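Local coordinates for invasion protein INVA (Salmonella enterica, PDB 2X49) that belongs to the type III secretion export apparatus and is involved in the invasion of intestinal epithelial cells, the chain here being the protein's C-terminal domain, at residues Tyr39-Pro44 with Lys151-Gln156; Ile177-Gln182 with Lys209-Leu214; Glu187-Arg192 with His217-Met222. All blocks are in the same frame, centred on the assembly; numbering follows the deposited sequence.

From the N terminus, the chain leaves helix 27-39 through the loop of 39-44, whose partner lies on helix 147-158. Interaction 1 therefore closes a long loop of 106 residues, rich in both strand and helix. Only afterwards does interaction 2 open, on helix 174-185, and interaction 3 opens ten residues later in the loop that follows that helix. Both are answered by helix 211-221, at its start and at its end, and their segments alternate along the chain, so the two closures cross. The groups also meet: M153 CE packs on L181 CD1, V41 CG1 on V191 CG2, V180 CG1 on I218 CG1, and Y39 pairs its backbone with V191, joining two loops and three helices.

Interaction 1 (Tyr39-Pro44 with Lys151-Gln156); sequences YGVRLP and KHMLDQ
CG of M153 lies anti to its own carbonyl carbon (chi1 -61°), the chain runs on extended to SD, and a last turn at chi3 of 62° sets CE beside the backbone of G40 while SD faces V41. The branch that V41 offers is CG1, 4.2 Å from M153 SD. At the end of the methionine, M153 CE comes to 4.3 Å from G40 O, a loose approach of a methyl to a carbonyl rather than a polar bond. No hydrogen bond crosses between 39-44 and 151-156, and the backbones stay well apart, with V41 CA 9.1 Å from M153 CA. One long, flexible thioether, leaving its helix in the direction of the loop, thus spans the gap by itself. The contact is small, burying 66 Å² on both sides together. G40 is where the chain comes out of helix 27-39, with a positive phi of 84°, and V41 follows directly on this turn. V41 does not depend on the methionine alone, since it also packs on F35, L185, V191 and F145. M153 in turn touches L181 and M194. This is plain loop-on-helix packing, in which the connection from helix 27-39 to edge strand 46-50 of the mixed sheet rests on the helical part of this FHIPEP-family C-terminal domain.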
ATOM      1  N   TYR A  39      -5.501   7.623   5.225  1.00 15.14           N
ATOM      2  CA  TYR A  39      -5.739   7.667   3.765  1.00 16.59           C
ATOM      3  C   TYR A  39      -6.727   8.726   3.283  1.00 16.37           C
ATOM      4  O   TYR A  39      -6.775   9.032   2.065  1.00 16.22           O
ATOM      5  CB  TYR A  39      -6.169   6.278   3.245  1.00 17.43           C
ATOM      6  CG  TYR A  39      -5.078   5.266   3.376  1.00 19.76           C
ATOM      7  CD1 TYR A  39      -3.990   5.256   2.512  1.00 23.10           C
ATOM      8  CD2 TYR A  39      -5.081   4.367   4.432  1.00 22.41           C
ATOM      9  CE1 TYR A  39      -2.957   4.382   2.675  1.00 25.44           C
ATOM     10  CE2 TYR A  39      -4.029   3.454   4.602  1.00 21.40           C
ATOM     11  CZ  TYR A  39      -2.997   3.459   3.712  1.00 26.60           C
ATOM     12  OH  TYR A  39      -1.981   2.580   3.910  1.00 29.67           O
ATOM     13  N   GLY A  40      -7.508   9.267   4.186  1.00 16.37           N
ATOM     14  CA  GLY A  40      -8.419  10.360   3.880  1.00 17.75           C
ATOM     15  C   GLY A  40      -9.748   9.980   3.301  1.00 19.32           C
ATOM     16  O   GLY A  40     -10.505  10.836   2.841  1.00 20.34           O
ATOM     17  N   VAL A  41     -10.024   8.701   3.344  1.00 18.89           N
ATOM     18  CA  VAL A  41     -11.337   8.190   2.885  1.00 18.92           C
ATOM     19  C   VAL A  41     -11.928   7.216   3.882  1.00 18.11           C
ATOM     20  O   VAL A  41     -11.262   6.632   4.734  1.00 20.25           O
ATOM     21  CB  VAL A  41     -11.288   7.602   1.465  1.00 19.17           C
ATOM     22  CG1 VAL A  41     -10.747   8.675   0.443  1.00 20.47           C
ATOM     23  CG2 VAL A  41     -10.418   6.374   1.463  1.00 22.51           C
ATOM     24  N   ARG A  42     -13.222   7.048   3.746  1.00 17.94           N
ATOM     25  CA  ARG A  42     -14.001   6.268   4.706  1.00 18.47           C
ATOM     26  C   ARG A  42     -14.207   4.861   4.209  1.00 18.26           C
ATOM     27  O   ARG A  42     -14.483   4.634   3.030  1.00 19.49           O
ATOM     28  CB  ARG A  42     -15.353   6.887   4.912  1.00 17.84           C
ATOM     29  CG  ARG A  42     -15.385   8.333   5.258  1.00 19.66           C
ATOM     30  CD  ARG A  42     -15.285   8.473   6.725  1.00 23.75           C
ATOM     31  NE  ARG A  42     -15.572   9.838   7.184  1.00 22.11           N
ATOM     32  CZ  ARG A  42     -15.418  10.196   8.453  1.00 20.86           C
ATOM     33  NH1 ARG A  42     -15.054   9.286   9.310  1.00 19.82           N
ATOM     34  NH2 ARG A  42     -15.634  11.427   8.852  1.00 25.11           N
ATOM     35  N   LEU A  43     -13.996   3.912   5.114  1.00 16.25           N
ATOM     36  CA  LEU A  43     -14.393   2.523   4.801  1.00 15.73           C
ATOM     37  C   LEU A  43     -15.859   2.255   5.030  1.00 16.12           C
ATOM     38  O   LEU A  43     -16.513   2.969   5.764  1.00 16.55           O
ATOM     39  CB  LEU A  43     -13.564   1.527   5.651  1.00 15.78           C
ATOM     40  CG  LEU A  43     -12.036   1.520   5.510  1.00 16.21           C
ATOM     41  CD1 LEU A  43     -11.346   0.668   6.616  1.00 20.41           C
ATOM     42  CD2 LEU A  43     -11.691   0.964   4.176  1.00 16.35           C
ATOM     43  N   PRO A  44     -16.387   1.182   4.413  1.00 15.58           N
ATOM     44  CA  PRO A  44     -17.701   0.706   4.797  1.00 15.78           C
ATOM     45  C   PRO A  44     -17.692   0.186   6.215  1.00 15.45           C
ATOM     46  O   PRO A  44     -16.647   0.075   6.847  1.00 16.67           O
ATOM     47  CB  PRO A  44     -17.911  -0.514   3.888  1.00 15.37           C
ATOM     48  CG  PRO A  44     -16.943  -0.319   2.761  1.00 16.41           C
ATOM     49  CD  PRO A  44     -15.779   0.318   3.386  1.00 15.72           C
ATOM     50  N   LYS A 151     -17.076  13.639  -4.970  1.00 14.16           N
ATOM     51  CA  LYS A 151     -17.875  14.861  -5.087  1.00 15.44           C
ATOM     52  C   LYS A 151     -18.044  15.484  -3.698  1.00 15.92           C
ATOM     53  O   LYS A 151     -18.102  16.705  -3.525  1.00 17.01           O
ATOM     54  CB  LYS A 151     -19.218  14.576  -5.777  1.00 15.89           C
ATOM     55  CG  LYS A 151     -20.221  15.724  -5.693  1.00 18.51           C
ATOM     56  CD  LYS A 151     -19.868  16.911  -6.587  1.00 20.66           C
ATOM     57  CE  LYS A 151     -21.108  17.786  -6.785  1.00 21.97           C
ATOM     58  NZ  LYS A 151     -20.808  19.249  -6.942  1.00 23.36           N
ATOM     59  N   HIS A 152     -18.097  14.609  -2.716  1.00 17.43           N
ATOM     60  CA  HIS A 152     -18.304  15.034  -1.322  1.00 19.23           C
ATOM     61  C   HIS A 152     -17.079  15.772  -0.852  1.00 18.90           C
ATOM     62  O   HIS A 152     -17.136  16.804  -0.173  1.00 19.99           O
ATOM     63  CB  HIS A 152     -18.504  13.846  -0.400  1.00 19.76           C
ATOM     64  CG  HIS A 152     -18.728  14.230   1.027  1.00 22.29           C
ATOM     65  ND1 HIS A 152     -19.971  14.564   1.516  1.00 25.66           N
ATOM     66  CD2 HIS A 152     -17.868  14.355   2.065  1.00 26.89           C
ATOM     67  CE1 HIS A 152     -19.872  14.858   2.801  1.00 26.02           C
ATOM     68  NE2 HIS A 152     -18.606  14.750   3.159  1.00 27.20           N
ATOM     69  N   MET A 153     -15.960  15.191  -1.229  1.00 18.84           N
ATOM     70  CA  MET A 153     -14.671  15.739  -0.849  1.00 19.28           C
ATOM     71  C   MET A 153     -14.474  17.080  -1.496  1.00 17.95           C
ATOM     72  O   MET A 153     -13.946  17.993  -0.881  1.00 18.41           O
ATOM     73  CB  MET A 153     -13.514  14.797  -1.178  1.00 19.95           C
ATOM     74  CG  MET A 153     -13.565  13.445  -0.474  1.00 22.78           C
ATOM     75  SD  MET A 153     -12.337  12.273  -1.123  1.00 27.69           S
ATOM     76  CE  MET A 153     -10.815  13.078  -0.762  1.00 27.74           C
ATOM     77  N   LEU A 154     -14.938  17.200  -2.736  1.00 16.73           N
ATOM     78  CA  LEU A 154     -14.764  18.455  -3.510  1.00 16.18           C
ATOM     79  C   LEU A 154     -15.614  19.548  -2.900  1.00 16.66           C
ATOM     80  O   LEU A 154     -15.217  20.704  -2.780  1.00 15.76           O
ATOM     81  CB  LEU A 154     -15.131  18.302  -4.991  1.00 15.71           C
ATOM     82  CG  LEU A 154     -14.253  17.327  -5.784  1.00 15.43           C
ATOM     83  CD1 LEU A 154     -14.852  17.159  -7.180  1.00 17.60           C
ATOM     84  CD2 LEU A 154     -12.844  17.910  -5.890  1.00 15.80           C
ATOM     85  N   ASP A 155     -16.782  19.113  -2.464  1.00 17.80           N
ATOM     86  CA  ASP A 155     -17.765  20.016  -1.863  1.00 19.74           C
ATOM     87  C   ASP A 155     -17.268  20.569  -0.545  1.00 19.82           C
ATOM     88  O   ASP A 155     -17.422  21.758  -0.262  1.00 20.20           O
ATOM     89  CB  ASP A 155     -19.142  19.357  -1.725  1.00 20.46           C
ATOM     90  CG  ASP A 155     -19.915  19.418  -3.031  1.00 22.76           C
ATOM     91  OD1 ASP A 155     -19.518  20.232  -3.893  1.00 26.72           O
ATOM     92  OD2 ASP A 155     -20.917  18.697  -3.201  1.00 25.00           O
ATOM     93  N   GLN A 156     -16.604  19.698   0.194  1.00 21.05           N
ATOM     94  CA  GLN A 156     -16.026  20.058   1.493  1.00 21.92           C
ATOM     95  C   GLN A 156     -14.932  21.080   1.261  1.00 21.80           C
ATOM     96  O   GLN A 156     -14.763  22.039   1.999  1.00 21.57           O
ATOM     97  CB  GLN A 156     -15.451  18.836   2.229  1.00 22.36           C
ATOM     98  CG  GLN A 156     -16.509  17.838   2.749  1.00 25.47           C
ATOM     99  CD  GLN A 156     -15.920  16.633   3.498  1.00 27.63           C
ATOM    100  OE1 GLN A 156     -15.009  15.901   2.851  1.00 29.02           O
ATOM    101  NE2 GLN A 156     -16.290  16.362   4.641  1.00 27.41           N
TER

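Interaction 2 (Ile177-Gln182 with Lys209-Leu214); sequences ISEVLQ and KDVINL
D210 OD2 is gripped by two backbone amides at the start of the helix that carries V211 and L214 over to V180. N213 N reaches D210 OD2 at 3.0 Å, almost straight at 173° and nearly in line with the carboxylate C-O bond, whereas the bond from I212 N to D210 OD2 at 3.1 Å is bent to 122° and weak. This is an N-cap: D210 closes the first turn of helix 211-221, and its other oxygen, OD1, is held by S259 OG. The cap would be expected to offset some of the positive end of the helix dipole.

What meets helix 174-185 is the face of the new helix that carries V211 and L214, three residues apart. V211 CG2 lies anti to its own backbone N and projects toward E179 and V180. V211 CG2 sits 4.2 Å from E179 CB and 4.1 Å from E179 OE1, so the extended glutamate passes at about a right angle to the valine and meets it both at its base and at its acid end. That carboxylate also has a long, weak ion pair with R176 NE. The same arginine bonds through NH1 to the K209 carbonyl oxygen, giving a polar tie from helix 174-185 to the loop just before helix 211-221.

Deeper in, V180 and L214 are both buried, and L214 is backed by L201 and W204 of helix 194-204. No hydrogen bond joins the two segments directly, so this is helix-on-helix packing by aliphatic branches. One methyl serves both partners: V180 CG2 is 4.4 Å from V211 CG2 and closer, 3.8 Å, to L214 CD2.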
ATOM      1  N   ILE A 177     -11.254  13.502 -11.796  1.00 15.30           N
ATOM      2  CA  ILE A 177     -10.667  13.704 -10.462  1.00 14.84           C
ATOM      3  C   ILE A 177     -10.759  12.378  -9.662  1.00 14.72           C
ATOM      4  O   ILE A 177      -9.798  11.956  -8.991  1.00 14.12           O
ATOM      5  CB  ILE A 177     -11.295  14.853  -9.720  1.00 14.54           C
ATOM      6  CG1 ILE A 177     -10.985  16.184 -10.456  1.00 15.07           C
ATOM      7  CG2 ILE A 177     -10.742  14.842  -8.258  1.00 14.84           C
ATOM      8  CD1 ILE A 177     -11.905  17.349  -9.974  1.00 17.28           C
ATOM      9  N   SER A 178     -11.888  11.711  -9.782  1.00 14.58           N
ATOM     10  CA  SER A 178     -12.192  10.490  -8.990  1.00 14.92           C
ATOM     11  C   SER A 178     -11.195   9.421  -9.407  1.00 14.50           C
ATOM     12  O   SER A 178     -10.580   8.716  -8.583  1.00 15.11           O
ATOM     13  CB  SER A 178     -13.614   9.994  -9.175  1.00 15.68           C
ATOM     14  OG  SER A 178     -13.937   8.922  -8.276  1.00 17.57           O
ATOM     15  N   GLU A 179     -10.957   9.370 -10.715  1.00 15.38           N
ATOM     16  CA  GLU A 179      -9.969   8.447 -11.267  1.00 16.83           C
ATOM     17  C   GLU A 179      -8.561   8.653 -10.749  1.00 16.38           C
ATOM     18  O   GLU A 179      -7.844   7.714 -10.367  1.00 16.77           O
ATOM     19  CB  GLU A 179      -9.979   8.422 -12.805  1.00 17.71           C
ATOM     20  CG  GLU A 179     -11.195   7.790 -13.321  1.00 23.43           C
ATOM     21  CD  GLU A 179     -11.437   8.042 -14.794  1.00 31.14           C
ATOM     22  OE1 GLU A 179     -10.595   8.701 -15.448  1.00 36.16           O
ATOM     23  OE2 GLU A 179     -12.498   7.587 -15.300  1.00 36.06           O
ATOM     24  N   VAL A 180      -8.156   9.913 -10.703  1.00 15.95           N
ATOM     25  CA  VAL A 180      -6.855  10.317 -10.114  1.00 15.83           C
ATOM     26  C   VAL A 180      -6.728   9.832  -8.648  1.00 15.73           C
ATOM     27  O   VAL A 180      -5.780   9.164  -8.216  1.00 16.30           O
ATOM     28  CB  VAL A 180      -6.606  11.804 -10.209  1.00 17.45           C
ATOM     29  CG1 VAL A 180      -5.393  12.203  -9.400  1.00 17.25           C
ATOM     30  CG2 VAL A 180      -6.432  12.173 -11.680  1.00 15.95           C
ATOM     31  N   LEU A 181      -7.752  10.099  -7.899  1.00 14.14           N
ATOM     32  CA  LEU A 181      -7.754   9.760  -6.455  1.00 14.84           C
ATOM     33  C   LEU A 181      -7.669   8.247  -6.236  1.00 14.50           C
ATOM     34  O   LEU A 181      -6.932   7.769  -5.358  1.00 14.24           O
ATOM     35  CB  LEU A 181      -8.992  10.368  -5.766  1.00 13.83           C
ATOM     36  CG  LEU A 181      -9.133  11.913  -5.695  1.00 15.16           C
ATOM     37  CD1 LEU A 181     -10.295  12.414  -4.781  1.00 17.15           C
ATOM     38  CD2 LEU A 181      -7.846  12.552  -5.204  1.00 20.17           C
ATOM     39  N   GLN A 182      -8.479   7.480  -6.999  1.00 13.77           N
ATOM     40  CA  GLN A 182      -8.457   6.014  -6.911  1.00 14.11           C
ATOM     41  C   GLN A 182      -7.084   5.450  -7.226  1.00 15.09           C
ATOM     42  O   GLN A 182      -6.613   4.509  -6.586  1.00 13.51           O
ATOM     43  CB  GLN A 182      -9.506   5.348  -7.840  1.00 17.03           C
ATOM     44  CG  GLN A 182     -10.902   5.453  -7.445  1.00 20.52           C
ATOM     45  CD  GLN A 182     -11.796   4.850  -8.511  1.00 25.01           C
ATOM     46  OE1 GLN A 182     -11.505   4.971  -9.709  1.00 30.01           O
ATOM     47  NE2 GLN A 182     -12.890   4.201  -8.104  1.00 26.25           N
ATOM     48  N   LYS A 209      -4.064  15.269 -20.521  1.00 18.21           N
ATOM     49  CA  LYS A 209      -5.441  14.708 -20.679  1.00 19.05           C
ATOM     50  C   LYS A 209      -5.475  13.190 -20.580  1.00 19.82           C
ATOM     51  O   LYS A 209      -6.537  12.573 -20.532  1.00 21.09           O
ATOM     52  CB  LYS A 209      -6.083  15.166 -22.000  1.00 19.02           C
ATOM     53  CG  LYS A 209      -6.274  16.699 -22.150  1.00 19.26           C
ATOM     54  CD  LYS A 209      -6.948  17.300 -20.970  1.00 19.35           C
ATOM     55  CE  LYS A 209      -7.259  18.784 -21.197  1.00 20.90           C
ATOM     56  NZ  LYS A 209      -7.593  19.508 -19.981  1.00 18.17           N
ATOM     57  N   ASP A 210      -4.297  12.598 -20.540  1.00 19.27           N
ATOM     58  CA  ASP A 210      -4.153  11.123 -20.372  1.00 19.52           C
ATOM     59  C   ASP A 210      -4.054  10.831 -18.881  1.00 18.81           C
ATOM     60  O   ASP A 210      -3.207  11.354 -18.166  1.00 18.36           O
ATOM     61  CB  ASP A 210      -2.925  10.601 -21.101  1.00 20.22           C
ATOM     62  CG  ASP A 210      -2.674   9.118 -20.869  1.00 23.56           C
ATOM     63  OD1 ASP A 210      -3.026   8.308 -21.769  1.00 28.09           O
ATOM     64  OD2 ASP A 210      -2.103   8.760 -19.823  1.00 25.37           O
ATOM     65  N   VAL A 211      -4.952  10.002 -18.390  1.00 18.04           N
ATOM     66  CA  VAL A 211      -5.071   9.863 -16.934  1.00 18.06           C
ATOM     67  C   VAL A 211      -3.843   9.261 -16.253  1.00 18.91           C
ATOM     68  O   VAL A 211      -3.511   9.628 -15.134  1.00 17.63           O
ATOM     69  CB  VAL A 211      -6.345   9.077 -16.504  1.00 17.80           C
ATOM     70  CG1 VAL A 211      -6.227   7.613 -16.821  1.00 19.75           C
ATOM     71  CG2 VAL A 211      -6.562   9.266 -15.038  1.00 20.02           C
ATOM     72  N   ILE A 212      -3.186   8.352 -16.940  1.00 19.66           N
ATOM     73  CA  ILE A 212      -2.025   7.630 -16.334  1.00 20.82           C
ATOM     74  C   ILE A 212      -0.903   8.629 -16.146  1.00 19.72           C
ATOM     75  O   ILE A 212      -0.293   8.773 -15.074  1.00 18.46           O
ATOM     76  CB  ILE A 212      -1.544   6.496 -17.166  1.00 21.93           C
ATOM     77  CG1 ILE A 212      -2.623   5.429 -17.223  1.00 25.57           C
ATOM     78  CG2 ILE A 212      -0.288   5.851 -16.581  1.00 23.79           C
ATOM     79  CD1 ILE A 212      -3.227   5.182 -15.944  1.00 24.80           C
ATOM     80  N   ASN A 213      -0.678   9.321 -17.231  1.00 18.96           N
ATOM     81  CA  ASN A 213       0.360  10.345 -17.262  1.00 19.22           C
ATOM     82  C   ASN A 213       0.070  11.393 -16.192  1.00 18.97           C
ATOM     83  O   ASN A 213       0.919  11.805 -15.469  1.00 17.95           O
ATOM     84  CB  ASN A 213       0.492  10.986 -18.656  1.00 19.64           C
ATOM     85  CG  ASN A 213       1.093  10.044 -19.675  1.00 21.65           C
ATOM     86  OD1 ASN A 213       1.555   8.959 -19.337  1.00 28.34           O
ATOM     87  ND2 ASN A 213       1.088  10.460 -20.944  1.00 26.26           N
ATOM     88  N   LEU A 214      -1.179  11.848 -16.129  1.00 17.50           N
ATOM     89  CA  LEU A 214      -1.584  12.871 -15.152  1.00 17.77           C
ATOM     90  C   LEU A 214      -1.279  12.428 -13.716  1.00 18.67           C
ATOM     91  O   LEU A 214      -0.789  13.213 -12.875  1.00 17.69           O
ATOM     92  CB  LEU A 214      -3.092  13.239 -15.312  1.00 17.58           C
ATOM     93  CG  LEU A 214      -3.659  14.287 -14.359  1.00 18.37           C
ATOM     94  CD1 LEU A 214      -2.900  15.608 -14.538  1.00 18.76           C
ATOM     95  CD2 LEU A 214      -5.193  14.449 -14.486  1.00 19.56           C
TER

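Interaction 3 (Glu187-Arg192 with His217-Met222); sequences ERVSVR and HIRGAM
Along helix 211-221, H217 and I218 lead up to R219, whose NH1 makes the contact with E187 and V189. H217 stacks its ring on W204, and I218 packs on A200, both of helix 194-204. R219 then points toward the loop. Its chain is extended through chi2 and bends at chi3 (62°), which swings the guanidinium across the E187 side chain at about a right angle. E187 CB lies at the edge of the guanidinium, 3.7 Å from R219 NH1, while V189 CG2 approaches the same nitrogen obliquely at 3.7 Å.

The charges meet only loosely. E187 OE2 is 3.7 Å from R219 NH1 and well out of the guanidinium plane, with no N-H aimed at it, so it is a long salt bridge of charge alone. Direct salt bridges lie elsewhere: R219 NE pairs with E320, and E187 OE2 with R299. Two waters in the guanidinium plane carry the rest. One accepts from R219 NH2 at 3.0 Å and donates to the E187 carbonyl oxygen; the other accepts from R219 NH1 and donates, weakly, to E187 OE1. Together with the salt bridge to E320, they probably restrain how the arginine head is turned, against a loop that begins with a Schellman motif, in which R188, with positive phi, ends helix 174-185.

Past G220, A221 rests on A200, and M222 ends the helix just before helix 223-231, its buried side chain packing on L196 and I197. Around the centre of the contact, L184 of helix 174-185 and I226 of helix 223-231 each touch both V189 and R219, and L316 of strand 314-317, an outer strand of the parallel sheet, touches R219.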
ATOM      1  N   GLU A 187      -2.325   2.665  -4.806  1.00 15.19           N
ATOM      2  CA  GLU A 187      -0.849   2.527  -4.656  1.00 15.71           C
ATOM      3  C   GLU A 187      -0.373   3.011  -3.266  1.00 14.99           C
ATOM      4  O   GLU A 187       0.813   3.308  -3.011  1.00 16.72           O
ATOM      5  CB  GLU A 187      -0.090   3.231  -5.797  1.00 16.02           C
ATOM      6  CG  GLU A 187      -0.231   2.487  -7.153  1.00 20.58           C
ATOM      7  CD  GLU A 187       0.830   2.929  -8.181  1.00 23.39           C
ATOM      8  OE1 GLU A 187       0.474   3.614  -9.186  1.00 30.77           O
ATOM      9  OE2 GLU A 187       2.038   2.659  -7.994  1.00 19.26           O
ATOM     10  N   ARG A 188      -1.331   3.085  -2.372  1.00 15.30           N
ATOM     11  CA  ARG A 188      -1.100   3.364  -0.939  1.00 15.74           C
ATOM     12  C   ARG A 188      -0.677   4.807  -0.641  1.00 16.41           C
ATOM     13  O   ARG A 188       0.025   5.137   0.324  1.00 17.62           O
ATOM     14  CB  ARG A 188      -0.103   2.321  -0.375  1.00 16.79           C
ATOM     15  CG  ARG A 188      -0.848   1.262   0.339  1.00 21.34           C
ATOM     16  CD  ARG A 188      -0.267  -0.150   0.202  1.00 23.79           C
ATOM     17  NE  ARG A 188       0.933  -0.183   0.937  1.00 18.73           N
ATOM     18  CZ  ARG A 188       1.896  -1.079   0.818  1.00 17.59           C
ATOM     19  NH1 ARG A 188       1.865  -2.020  -0.102  1.00 17.50           N
ATOM     20  NH2 ARG A 188       2.933  -0.967   1.623  1.00 18.31           N
ATOM     21  N   VAL A 189      -1.068   5.686  -1.545  1.00 16.78           N
ATOM     22  CA  VAL A 189      -0.852   7.149  -1.374  1.00 16.76           C
ATOM     23  C   VAL A 189      -2.101   7.793  -0.785  1.00 16.54           C
ATOM     24  O   VAL A 189      -3.232   7.580  -1.294  1.00 17.73           O
ATOM     25  CB  VAL A 189      -0.508   7.817  -2.709  1.00 17.41           C
ATOM     26  CG1 VAL A 189      -0.347   9.311  -2.488  1.00 17.82           C
ATOM     27  CG2 VAL A 189       0.740   7.152  -3.272  1.00 18.34           C
ATOM     28  N   SER A 190      -1.943   8.501   0.329  1.00 17.06           N
ATOM     29  CA  SER A 190      -3.066   9.143   0.993  1.00 16.36           C
ATOM     30  C   SER A 190      -3.624  10.303   0.197  1.00 16.49           C
ATOM     31  O   SER A 190      -2.865  11.022  -0.474  1.00 18.35           O
ATOM     32  CB  SER A 190      -2.654   9.695   2.394  1.00 15.58           C
ATOM     33  OG  SER A 190      -3.668  10.394   3.046  1.00 15.82           O
ATOM     34  N   VAL A 191      -4.916  10.489   0.313  1.00 15.72           N
ATOM     35  CA  VAL A 191      -5.606  11.651  -0.288  1.00 16.53           C
ATOM     36  C   VAL A 191      -6.118  12.642   0.728  1.00 16.58           C
ATOM     37  O   VAL A 191      -6.963  13.497   0.447  1.00 18.14           O
ATOM     38  CB  VAL A 191      -6.686  11.257  -1.289  1.00 16.39           C
ATOM     39  CG1 VAL A 191      -6.037  10.494  -2.458  1.00 16.92           C
ATOM     40  CG2 VAL A 191      -7.834  10.462  -0.652  1.00 18.01           C
ATOM     41  N   ARG A 192      -5.617  12.506   1.945  1.00 16.44           N
ATOM     42  CA  ARG A 192      -5.969  13.451   3.015  1.00 17.83           C
ATOM     43  C   ARG A 192      -5.676  14.918   2.680  1.00 17.82           C
ATOM     44  O   ARG A 192      -6.442  15.793   3.021  1.00 18.53           O
ATOM     45  CB  ARG A 192      -5.278  13.098   4.342  1.00 17.87           C
ATOM     46  CG  ARG A 192      -5.658  14.056   5.445  1.00 21.37           C
ATOM     47  CD  ARG A 192      -5.414  13.467   6.820  1.00 21.51           C
ATOM     48  NE  ARG A 192      -6.553  12.645   7.233  1.00 22.70           N
ATOM     49  CZ  ARG A 192      -7.724  13.126   7.601  1.00 23.38           C
ATOM     50  NH1 ARG A 192      -7.894  14.436   7.685  1.00 25.92           N
ATOM     51  NH2 ARG A 192      -8.729  12.304   7.922  1.00 23.91           N
ATOM     52  N   HIS A 217       2.254  12.885 -12.641  1.00 17.64           N
ATOM     53  CA  HIS A 217       2.590  14.250 -12.305  1.00 17.58           C
ATOM     54  C   HIS A 217       2.105  14.627 -10.907  1.00 17.46           C
ATOM     55  O   HIS A 217       2.769  15.357 -10.151  1.00 17.54           O
ATOM     56  CB  HIS A 217       2.078  15.256 -13.346  1.00 17.80           C
ATOM     57  CG  HIS A 217       2.752  15.155 -14.680  1.00 19.43           C
ATOM     58  ND1 HIS A 217       4.093  15.415 -14.861  1.00 19.31           N
ATOM     59  CD2 HIS A 217       2.259  14.879 -15.915  1.00 23.51           C
ATOM     60  CE1 HIS A 217       4.413  15.253 -16.134  1.00 22.68           C
ATOM     61  NE2 HIS A 217       3.309  14.951 -16.799  1.00 22.71           N
ATOM     62  N   ILE A 218       0.918  14.145 -10.595  1.00 17.90           N
ATOM     63  CA  ILE A 218       0.300  14.403  -9.280  1.00 17.31           C
ATOM     64  C   ILE A 218       1.166  13.762  -8.177  1.00 18.31           C
ATOM     65  O   ILE A 218       1.496  14.374  -7.152  1.00 18.18           O
ATOM     66  CB  ILE A 218      -1.169  13.956  -9.172  1.00 18.43           C
ATOM     67  CG1 ILE A 218      -2.038  14.641 -10.247  1.00 18.20           C
ATOM     68  CG2 ILE A 218      -1.712  14.227  -7.785  1.00 17.98           C
ATOM     69  CD1 ILE A 218      -1.798  16.106 -10.391  1.00 19.90           C
ATOM     70  N   ARG A 219       1.596  12.548  -8.457  1.00 18.66           N
ATOM     71  CA  ARG A 219       2.478  11.809  -7.502  1.00 17.79           C
ATOM     72  C   ARG A 219       3.697  12.656  -7.257  1.00 18.97           C
ATOM     73  O   ARG A 219       4.201  12.822  -6.147  1.00 18.55           O
ATOM     74  CB  ARG A 219       2.900  10.449  -8.030  1.00 17.60           C
ATOM     75  CG  ARG A 219       1.852   9.395  -7.970  1.00 18.38           C
ATOM     76  CD  ARG A 219       2.421   8.104  -8.442  1.00 17.19           C
ATOM     77  NE  ARG A 219       3.526   7.595  -7.623  1.00 17.81           N
ATOM     78  CZ  ARG A 219       3.384   6.643  -6.697  1.00 17.39           C
ATOM     79  NH1 ARG A 219       2.176   6.070  -6.491  1.00 18.19           N
ATOM     80  NH2 ARG A 219       4.452   6.242  -5.996  1.00 17.53           N
ATOM     81  N   GLY A 220       4.222  13.200  -8.338  1.00 18.22           N
ATOM     82  CA  GLY A 220       5.417  14.057  -8.213  1.00 17.99           C
ATOM     83  C   GLY A 220       5.208  15.284  -7.307  1.00 18.55           C
ATOM     84  O   GLY A 220       6.062  15.700  -6.506  1.00 16.91           O
ATOM     85  N   ALA A 221       4.055  15.885  -7.473  1.00 18.17           N
ATOM     86  CA  ALA A 221       3.704  17.079  -6.710  1.00 19.00           C
ATOM     87  C   ALA A 221       3.607  16.727  -5.237  1.00 19.04           C
ATOM     88  O   ALA A 221       3.904  17.517  -4.350  1.00 21.01           O
ATOM     89  CB  ALA A 221       2.371  17.709  -7.185  1.00 18.83           C
ATOM     90  N   MET A 222       3.210  15.500  -5.003  1.00 18.78           N
ATOM     91  CA  MET A 222       2.904  14.988  -3.647  1.00 18.75           C
ATOM     92  C   MET A 222       4.078  14.273  -3.027  1.00 17.26           C
ATOM     93  O   MET A 222       3.948  13.593  -2.017  1.00 17.26           O
ATOM     94  CB  MET A 222       1.687  14.041  -3.683  1.00 18.22           C
ATOM     95  CG  MET A 222       0.365  14.745  -3.980  1.00 21.63           C
ATOM     96  SD  MET A 222      -0.029  16.240  -3.029  1.00 28.07           S
ATOM     97  CE  MET A 222      -0.371  15.429  -1.445  1.00 28.15           C
TER
HETATM   98  O   HOH W   1       3.074   4.057  -4.404  1.00 13.75           O
HETATM   99  O   HOH W   2      -0.408   6.035  -7.994  1.00 14.55           O